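Local coordinates for protein CT_858 (Chlamydia trachomatis, PDB 3DOR) that probably acts as a secreted serine-type endopeptidase of the pathogen, its mature form assembling as a dimer, at residues G75-A80 with G506-S511. Numbering follows the deposited sequence.
Sequences GVTFFA and GIKTCS
With CG of Phe79 swung opposite its carbonyl carbon (chi1 -71°) and the Lys508 chain extended from a chi1 of -175°, the two side chains cross at about a right angle, the lysine methylenes lying over one face of the ring. Lys508 CB sits over the ring centre, 3.8 Å from the centroid, a CH-pi contact. Strands 75-78 and 507-511 pair antiparallel, joining segments more than 400 residues apart. Gly75 and Ser511 exchange two backbone hydrogen bonds, and Thr77 N donates to Thr509 O at 2.9 Å. Here the register slips: Lys508 and Thr509 both face Thr77 in a classic beta bulge, Thr77 O taking a 2.8 Å bond from Lys508 N and a weak one of 3.4 Å from Thr509 N. Past the bulge, Phe79 N donates a hydrogen bond to Gly506 O at 2.6 Å, where Phe79 centres an inverse gamma turn. Val76 CG1 meets Ile507 CG2 at 3.7 Å, and the Phe78 side chain runs alongside Ile507. With Cys510, these buried side chains pack against helices 55-67 and 2-20, among others on Ile66, Ala63, Leu62 and Leu14; Phe79 packs on Asp373 of the second subunit. The pairing adds strand 75-78, which follows helix 55-67, to strand 507-518 of the S41 peptidase region, itself paired with strand 496-499.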
ATOM      1  N   GLY B  75     -13.083  -7.744  -8.267  1.00 31.38           N
ATOM      2  CA  GLY B  75     -12.332  -8.678  -9.091  1.00 32.41           C
ATOM      3  C   GLY B  75     -10.993  -9.107  -8.509  1.00 32.53           C
ATOM      4  O   GLY B  75     -10.440  -8.441  -7.637  1.00 33.10           O
ATOM      5  N   VAL B  76     -10.465 -10.224  -8.998  1.00 32.46           N
ATOM      6  CA  VAL B  76      -9.188 -10.737  -8.522  1.00 31.82           C
ATOM      7  C   VAL B  76      -8.151 -10.752  -9.635  1.00 32.16           C
ATOM      8  O   VAL B  76      -8.451 -11.147 -10.758  1.00 33.85           O
ATOM      9  CB  VAL B  76      -9.317 -12.193  -8.011  1.00 34.75           C
ATOM     10  CG1 VAL B  76      -8.026 -12.618  -7.314  1.00 33.86           C
ATOM     11  CG2 VAL B  76     -10.509 -12.328  -7.084  1.00 33.48           C
ATOM     12  N   THR B  77      -6.935 -10.315  -9.328  1.00 31.06           N
ATOM     13  CA  THR B  77      -5.851 -10.345 -10.302  1.00 30.97           C
ATOM     14  C   THR B  77      -4.836 -11.322  -9.716  1.00 31.70           C
ATOM     15  O   THR B  77      -4.759 -11.477  -8.495  1.00 30.65           O
ATOM     16  CB  THR B  77      -5.181  -8.968 -10.487  1.00 31.35           C
ATOM     17  OG1 THR B  77      -4.545  -8.573  -9.270  1.00 35.79           O
ATOM     18  CG2 THR B  77      -6.215  -7.924 -10.877  1.00 32.41           C
ATOM     19  N   PHE B  78      -4.057 -11.977 -10.569  1.00 30.83           N
ATOM     20  CA  PHE B  78      -3.094 -12.958 -10.079  1.00 30.95           C
ATOM     21  C   PHE B  78      -1.673 -12.715 -10.552  1.00 30.60           C
ATOM     22  O   PHE B  78      -1.458 -12.051 -11.567  1.00 29.70           O
ATOM     23  CB  PHE B  78      -3.531 -14.366 -10.509  1.00 28.05           C
ATOM     24  CG  PHE B  78      -4.966 -14.679 -10.186  1.00 29.15           C
ATOM     25  CD1 PHE B  78      -5.983 -14.305 -11.058  1.00 26.84           C
ATOM     26  CD2 PHE B  78      -5.302 -15.330  -9.000  1.00 28.21           C
ATOM     27  CE1 PHE B  78      -7.324 -14.574 -10.756  1.00 28.61           C
ATOM     28  CE2 PHE B  78      -6.640 -15.603  -8.686  1.00 26.62           C
ATOM     29  CZ  PHE B  78      -7.648 -15.224  -9.567  1.00 27.79           C
ATOM     30  N   PHE B  79      -0.708 -13.256  -9.807  1.00 31.50           N
ATOM     31  CA  PHE B  79       0.697 -13.130 -10.190  1.00 33.28           C
ATOM     32  C   PHE B  79       0.915 -14.174 -11.284  1.00 32.97           C
ATOM     33  O   PHE B  79       1.433 -15.254 -11.016  1.00 35.33           O
ATOM     34  CB  PHE B  79       1.637 -13.433  -9.007  1.00 31.48           C
ATOM     35  CG  PHE B  79       1.648 -12.379  -7.931  1.00 30.17           C
ATOM     36  CD1 PHE B  79       1.066 -12.623  -6.687  1.00 30.33           C
ATOM     37  CD2 PHE B  79       2.261 -11.145  -8.155  1.00 31.34           C
ATOM     38  CE1 PHE B  79       1.098 -11.656  -5.680  1.00 28.27           C
ATOM     39  CE2 PHE B  79       2.299 -10.170  -7.159  1.00 28.44           C
ATOM     40  CZ  PHE B  79       1.716 -10.425  -5.918  1.00 30.03           C
ATOM     41  N   ALA B  80       0.503 -13.845 -12.504  1.00 34.09           N
ATOM     42  CA  ALA B  80       0.622 -14.742 -13.656  1.00 34.91           C
ATOM     43  C   ALA B  80       0.737 -13.896 -14.912  1.00 35.46           C
ATOM     44  O   ALA B  80       0.086 -12.860 -15.012  1.00 38.66           O
ATOM     45  CB  ALA B  80      -0.607 -15.637 -13.742  1.00 33.58           C
ATOM     46  N   GLY B 506      -1.265 -17.478  -5.683  1.00 31.53           N
ATOM     47  CA  GLY B 506      -0.882 -16.496  -6.678  1.00 29.07           C
ATOM     48  C   GLY B 506      -1.794 -15.290  -6.805  1.00 29.58           C
ATOM     49  O   GLY B 506      -1.787 -14.605  -7.831  1.00 32.19           O
ATOM     50  N   ILE B 507      -2.583 -15.026  -5.773  1.00 29.62           N
ATOM     51  CA  ILE B 507      -3.490 -13.885  -5.786  1.00 30.38           C
ATOM     52  C   ILE B 507      -2.692 -12.603  -5.563  1.00 30.34           C
ATOM     53  O   ILE B 507      -1.934 -12.498  -4.604  1.00 30.89           O
ATOM     54  CB  ILE B 507      -4.542 -14.018  -4.688  1.00 29.88           C
ATOM     55  CG1 ILE B 507      -5.330 -15.315  -4.888  1.00 31.16           C
ATOM     56  CG2 ILE B 507      -5.464 -12.814  -4.710  1.00 30.32           C
ATOM     57  CD1 ILE B 507      -6.401 -15.543  -3.845  1.00 31.42           C
ATOM     58  N   LYS B 508      -2.856 -11.630  -6.452  1.00 31.20           N
ATOM     59  CA  LYS B 508      -2.117 -10.374  -6.340  1.00 32.68           C
ATOM     60  C   LYS B 508      -2.947  -9.318  -5.626  1.00 33.61           C
ATOM     61  O   LYS B 508      -2.476  -8.658  -4.699  1.00 33.53           O
ATOM     62  CB  LYS B 508      -1.713  -9.877  -7.730  1.00 32.82           C
ATOM     63  CG  LYS B 508      -0.821  -8.638  -7.725  1.00 35.27           C
ATOM     64  CD  LYS B 508      -0.374  -8.270  -9.141  1.00 36.71           C
ATOM     65  CE  LYS B 508       0.613  -7.108  -9.125  1.00 41.19           C
ATOM     66  NZ  LYS B 508       1.102  -6.729 -10.479  1.00 42.31           N
ATOM     67  N   THR B 509      -4.189  -9.167  -6.063  1.00 34.09           N
ATOM     68  CA  THR B 509      -5.087  -8.196  -5.464  1.00 35.11           C
ATOM     69  C   THR B 509      -6.531  -8.617  -5.675  1.00 35.17           C
ATOM     70  O   THR B 509      -6.865  -9.279  -6.656  1.00 35.40           O
ATOM     71  CB  THR B 509      -4.967  -6.788  -6.121  1.00 36.74           C
ATOM     72  OG1 THR B 509      -3.604  -6.353  -6.128  1.00 40.40           O
ATOM     73  CG2 THR B 509      -5.799  -5.780  -5.352  1.00 36.99           C
ATOM     74  N   CYS B 510      -7.381  -8.241  -4.736  1.00 33.19           N
ATOM     75  CA  CYS B 510      -8.794  -8.487  -4.876  1.00 32.29           C
ATOM     76  C   CYS B 510      -9.388  -7.126  -4.590  1.00 31.10           C
ATOM     77  O   CYS B 510      -9.249  -6.612  -3.484  1.00 31.62           O
ATOM     78  CB  CYS B 510      -9.316  -9.491  -3.858  1.00 34.23           C
ATOM     79  SG  CYS B 510     -11.106  -9.660  -3.997  1.00 36.15           S
ATOM     80  N   SER B 511     -10.005  -6.517  -5.595  1.00 28.61           N
ATOM     81  CA  SER B 511     -10.619  -5.216  -5.392  1.00 27.64           C
ATOM     82  C   SER B 511     -12.064  -5.488  -5.006  1.00 27.63           C
ATOM     83  O   SER B 511     -12.690  -6.408  -5.536  1.00 25.60           O
ATOM     84  CB  SER B 511     -10.545  -4.375  -6.669  1.00 26.71           C
ATOM     85  OG  SER B 511     -11.148  -5.046  -7.758  1.00 32.03           O
TER